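Local atomic coordinates of surface layer protein (PDB entry 4UJ7), a protein that probably self-assembles into the surface layer of Geobacillus cells, and is represented here by domains 5 and 6, the latter binding calcium. Residues 49-57 with 91-99. Numbering follows the deposited sequence. Where two conformers were deposited one is given.
Sequences GNVNVTSDK and IKSGTKEVK
Strand 52-55 runs antiparallel to strand 91-93 at 150°, and Asn52 and Lys92 form a hydrogen-bonded pair. Asn52 N gives a nearly straight bond (175°) to Lys92 O at 2.9 Å, and Lys92 N returns one to Asn52 O. The CA-H of Ile91 also approaches Asn52 O. Beyond this pair Ser93 extends the pairing with its side chain. Its OG donates to Asn50 O at 2.6 Å, nearly in line with the C=O bond. Ser93 OG stands anti to its own backbone N (chi1 -172°), which turns it to that carbonyl. With an alanine in place of Ser93, Asn50 O is likely to lose this donor, and the loop leading into strand 52-55 a tie to the start of the type II' turn Ser93-Lys96. On the inner face Val53 and Ile91 lie side by side, with Val53 CG1 3.9 Å from Ile91 CG1. Val63 and Val65 adjoin Val53, while Ile18, Phe35 and Val37 adjoin Ile91, all from the facing sheet of this BIG2 sandwich. At the far end Lys99 bends at its last torsion, and its NZ makes a long salt bridge to Asp56 OD2 at 3.9 Å, doubtful because Asp56 has two deposited conformers. Thr90 OG1 hydrogen-bonds to both groups, and Thr88 OG1 also bonds Asp56 OD2. The outer strand is thus joined to its neighbour by polar bonds, with apolar side chains on one face and charged groups on the exposed one.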
ATOM      1  N   GLY A  49      13.028  -8.572  11.991  1.00 14.48           N
ATOM      2  CA  GLY A  49      12.402  -9.327  13.070  1.00 14.28           C
ATOM      3  C   GLY A  49      11.028  -9.785  12.623  1.00 14.47           C
ATOM      4  O   GLY A  49      10.526  -9.316  11.603  1.00 15.04           O
ATOM      5  N   ASN A  50      10.435 -10.703  13.381  1.00 13.83           N
ATOM      6  CA  ASN A  50       9.120 -11.249  13.032  1.00 13.97           C
ATOM      7  C   ASN A  50       8.029 -10.528  13.785  1.00 13.66           C
ATOM      8  O   ASN A  50       8.299  -9.939  14.854  1.00 14.76           O
ATOM      9  CB  ASN A  50       9.070 -12.747  13.331  1.00 13.93           C
ATOM     10  CG  ASN A  50      10.275 -13.482  12.769  1.00 13.70           C
ATOM     11  OD1 ASN A  50      10.684 -13.246  11.624  1.00 15.35           O
ATOM     12  ND2 ASN A  50      10.883 -14.338  13.583  1.00 14.43           N
ATOM     13  N   VAL A  51       6.806 -10.550  13.243  1.00 12.90           N
ATOM     14  CA  VAL A  51       5.677  -9.845  13.858  0.50 13.08           C
ATOM     15  C   VAL A  51       4.403 -10.682  13.907  1.00 13.21           C
ATOM     16  O   VAL A  51       4.114 -11.483  12.999  1.00 13.23           O
ATOM     17  CB  VAL A  51       5.339  -8.488  13.168  0.50 13.02           C
ATOM     18  CG1 VAL A  51       6.491  -7.500  13.280  0.50 12.59           C
ATOM     19  CG2 VAL A  51       4.913  -8.673  11.716  0.50 13.09           C
ATOM     20  N   ASN A  52       3.643 -10.487  14.982  1.00 13.35           N
ATOM     21  CA  ASN A  52       2.275 -10.960  15.099  1.00 14.77           C
ATOM     22  C   ASN A  52       1.312  -9.819  15.017  1.00 15.48           C
ATOM     23  O   ASN A  52       1.581  -8.724  15.529  1.00 16.51           O
ATOM     24  CB  ASN A  52       2.067 -11.634  16.439  1.00 16.40           C
ATOM     25  CG  ASN A  52       2.654 -12.987  16.463  1.00 16.99           C
ATOM     26  OD1 ASN A  52       2.073 -13.939  15.878  1.00 18.76           O
ATOM     27  ND2 ASN A  52       3.823 -13.103  17.081  1.00 18.70           N
ATOM     28  N   VAL A  53       0.193 -10.056  14.356  1.00 15.08           N
ATOM     29  CA  VAL A  53      -0.909  -9.106  14.287  1.00 15.94           C
ATOM     30  C   VAL A  53      -2.176  -9.812  14.734  1.00 16.13           C
ATOM     31  O   VAL A  53      -2.478 -10.934  14.282  1.00 17.51           O
ATOM     32  CB  VAL A  53      -1.114  -8.463  12.879  1.00 17.04           C
ATOM     33  CG1 VAL A  53       0.103  -7.626  12.510  1.00 19.01           C
ATOM     34  CG2 VAL A  53      -1.434  -9.519  11.813  1.00 16.95           C
ATOM     35  N   THR A  54      -2.897  -9.154  15.629  1.00 16.93           N
ATOM     36  CA  THR A  54      -4.137  -9.689  16.179  0.50 17.32           C
ATOM     37  C   THR A  54      -5.165  -8.583  16.328  1.00 17.99           C
ATOM     38  O   THR A  54      -4.845  -7.458  16.735  1.00 19.09           O
ATOM     39  CB  THR A  54      -3.942 -10.331  17.574  0.50 17.95           C
ATOM     40  OG1 THR A  54      -3.330  -9.392  18.466  0.50 18.21           O
ATOM     41  CG2 THR A  54      -3.109 -11.602  17.500  0.50 18.40           C
ATOM     42  N   SER A  55      -6.402  -8.905  15.980  1.00 17.55           N
ATOM     43  CA  SER A  55      -7.531  -8.021  16.220  1.00 19.02           C
ATOM     44  C   SER A  55      -8.113  -8.394  17.564  1.00 21.34           C
ATOM     45  O   SER A  55      -8.295  -9.577  17.866  1.00 21.73           O
ATOM     46  CB  SER A  55      -8.600  -8.198  15.156  1.00 17.82           C
ATOM     47  OG  SER A  55      -9.761  -7.490  15.537  1.00 17.22           O
ATOM     48  N   ASP A  56      -8.455  -7.389  18.344  0.50 22.52           N
ATOM     49  CA  ASP A  56      -8.939  -7.659  19.667  0.50 23.88           C
ATOM     50  C   ASP A  56     -10.466  -7.851  19.691  0.50 24.56           C
ATOM     51  O   ASP A  56     -11.045  -8.091  20.749  0.50 25.54           O
ATOM     52  CB  ASP A  56      -8.361  -6.618  20.627  0.50 25.44           C
ATOM     53  CG  ASP A  56      -6.818  -6.630  20.613  0.50 26.21           C
ATOM     54  OD1 ASP A  56      -6.225  -7.637  21.059  0.50 26.96           O
ATOM     55  OD2 ASP A  56      -6.189  -5.660  20.135  0.50 25.99           O
ATOM     56  N   LYS A  57     -11.086  -7.799  18.501  1.00 24.36           N
ATOM     57  CA  LYS A  57     -12.502  -8.130  18.277  1.00 23.94           C
ATOM     58  C   LYS A  57     -12.734  -8.561  16.807  1.00 22.77           C
ATOM     59  O   LYS A  57     -13.052  -7.736  15.929  1.00 21.28           O
ATOM     60  CB  LYS A  57     -13.383  -6.934  18.645  1.00 27.76           C
ATOM     61  CG  LYS A  57     -14.494  -7.230  19.637  1.00 32.44           C
ATOM     62  CD  LYS A  57     -15.113  -5.938  20.158  1.00 36.02           C
ATOM     63  CE  LYS A  57     -15.792  -6.134  21.509  1.00 38.39           C
ATOM     64  NZ  LYS A  57     -14.805  -6.329  22.613  1.00 41.22           N
ATOM     65  N   ILE A  91       0.025  -5.189  17.255  1.00 15.46           N
ATOM     66  CA  ILE A  91       1.179  -5.672  16.513  1.00 15.01           C
ATOM     67  C   ILE A  91       2.279  -5.899  17.538  1.00 15.48           C
ATOM     68  O   ILE A  91       2.643  -4.969  18.263  1.00 16.15           O
ATOM     69  CB  ILE A  91       1.593  -4.620  15.462  1.00 15.56           C
ATOM     70  CG1 ILE A  91       0.423  -4.347  14.512  1.00 17.31           C
ATOM     71  CG2 ILE A  91       2.814  -5.079  14.725  1.00 15.55           C
ATOM     72  CD1 ILE A  91       0.453  -2.956  13.929  1.00 19.64           C
ATOM     73  N   LYS A  92       2.798  -7.124  17.616  1.00 14.68           N
ATOM     74  CA  LYS A  92       3.782  -7.486  18.645  1.00 15.74           C
ATOM     75  C   LYS A  92       5.015  -8.138  18.041  1.00 15.38           C
ATOM     76  O   LYS A  92       4.921  -8.978  17.115  1.00 15.18           O
ATOM     77  CB  LYS A  92       3.158  -8.436  19.679  1.00 18.40           C
ATOM     78  CG  LYS A  92       3.845  -8.489  21.043  1.00 21.95           C
ATOM     79  CD  LYS A  92       2.924  -9.126  22.097  1.00 24.44           C
ATOM     80  CE  LYS A  92       1.794  -8.190  22.532  1.00 27.44           C
ATOM     81  NZ  LYS A  92       0.593  -8.802  23.196  1.00 29.08           N
ATOM     82  N   SER A  93       6.170  -7.774  18.578  1.00 14.52           N
ATOM     83  CA  SER A  93       7.431  -8.436  18.271  1.00 15.01           C
ATOM     84  C   SER A  93       8.299  -8.453  19.525  1.00 16.20           C
ATOM     85  O   SER A  93       8.686  -7.396  20.013  1.00 16.91           O
ATOM     86  CB  SER A  93       8.158  -7.709  17.150  1.00 15.61           C
ATOM     87  OG  SER A  93       9.282  -8.465  16.754  1.00 17.57           O
ATOM     88  N   GLY A  94       8.587  -9.643  20.056  1.00 16.92           N
ATOM     89  CA  GLY A  94       9.311  -9.744  21.311  1.00 17.46           C
ATOM     90  C   GLY A  94       8.577  -8.988  22.397  1.00 18.07           C
ATOM     91  O   GLY A  94       7.391  -9.201  22.589  1.00 19.12           O
ATOM     92  N   THR A  95       9.286  -8.075  23.063  1.00 19.08           N
ATOM     93  CA  THR A  95       8.727  -7.299  24.170  1.00 19.52           C
ATOM     94  C   THR A  95       8.031  -6.024  23.715  1.00 19.49           C
ATOM     95  O   THR A  95       7.483  -5.287  24.549  1.00 21.89           O
ATOM     96  CB  THR A  95       9.823  -6.877  25.183  1.00 20.15           C
ATOM     97  OG1 THR A  95      10.813  -6.093  24.515  1.00 21.88           O
ATOM     98  CG2 THR A  95      10.494  -8.093  25.798  1.00 22.88           C
ATOM     99  N   LYS A  96       8.041  -5.756  22.411  1.00 18.17           N
ATOM    100  CA  LYS A  96       7.546  -4.478  21.875  1.00 17.53           C
ATOM    101  C   LYS A  96       6.172  -4.659  21.272  1.00 18.26           C
ATOM    102  O   LYS A  96       5.886  -5.702  20.685  1.00 16.47           O
ATOM    103  CB  LYS A  96       8.518  -3.898  20.831  1.00 18.32           C
ATOM    104  CG  LYS A  96       9.961  -3.744  21.299  1.00 20.23           C
ATOM    105  CD  LYS A  96      10.099  -2.679  22.375  1.00 21.18           C
ATOM    106  CE  LYS A  96      11.498  -2.686  22.966  1.00 23.14           C
ATOM    107  NZ  LYS A  96      11.534  -1.894  24.235  1.00 24.90           N
ATOM    108  N   GLU A  97       5.311  -3.660  21.436  1.00 19.21           N
ATOM    109  CA  GLU A  97       3.973  -3.699  20.843  1.00 19.83           C
ATOM    110  C   GLU A  97       3.442  -2.328  20.481  1.00 18.50           C
ATOM    111  O   GLU A  97       3.766  -1.331  21.131  1.00 20.88           O
ATOM    112  CB  GLU A  97       2.962  -4.383  21.773  1.00 23.52           C
ATOM    113  CG  GLU A  97       2.618  -3.614  23.038  1.00 28.62           C
ATOM    114  CD  GLU A  97       1.287  -4.038  23.639  1.00 32.01           C
ATOM    115  OE1 GLU A  97       0.978  -5.252  23.616  1.00 34.42           O
ATOM    116  OE2 GLU A  97       0.547  -3.155  24.135  1.00 35.59           O
ATOM    117  N   VAL A  98       2.627  -2.289  19.430  1.00 16.29           N
ATOM    118  CA  VAL A  98       1.829  -1.109  19.093  0.50 16.01           C
ATOM    119  C   VAL A  98       0.371  -1.510  18.899  1.00 16.06           C
ATOM    120  O   VAL A  98       0.081  -2.494  18.200  1.00 15.48           O
ATOM    121  CB  VAL A  98       2.362  -0.406  17.828  0.50 15.43           C
ATOM    122  CG1 VAL A  98       1.524   0.825  17.480  0.50 15.05           C
ATOM    123  CG2 VAL A  98       3.814  -0.016  18.034  0.50 15.29           C
ATOM    124  N   LYS A  99      -0.548  -0.776  19.542  1.00 15.34           N
ATOM    125  CA  LYS A  99      -1.985  -0.976  19.374  1.00 16.67           C
ATOM    126  C   LYS A  99      -2.536   0.118  18.462  1.00 16.60           C
ATOM    127  O   LYS A  99      -2.463   1.307  18.803  1.00 16.26           O
ATOM    128  CB  LYS A  99      -2.701  -0.994  20.731  1.00 19.25           C
ATOM    129  CG  LYS A  99      -2.379  -2.252  21.534  1.00 22.34           C
ATOM    130  CD  LYS A  99      -3.143  -2.318  22.849  1.00 25.41           C
ATOM    131  CE  LYS A  99      -2.903  -3.637  23.587  1.00 28.03           C
ATOM    132  NZ  LYS A  99      -3.769  -4.750  23.079  1.00 29.84           N
TER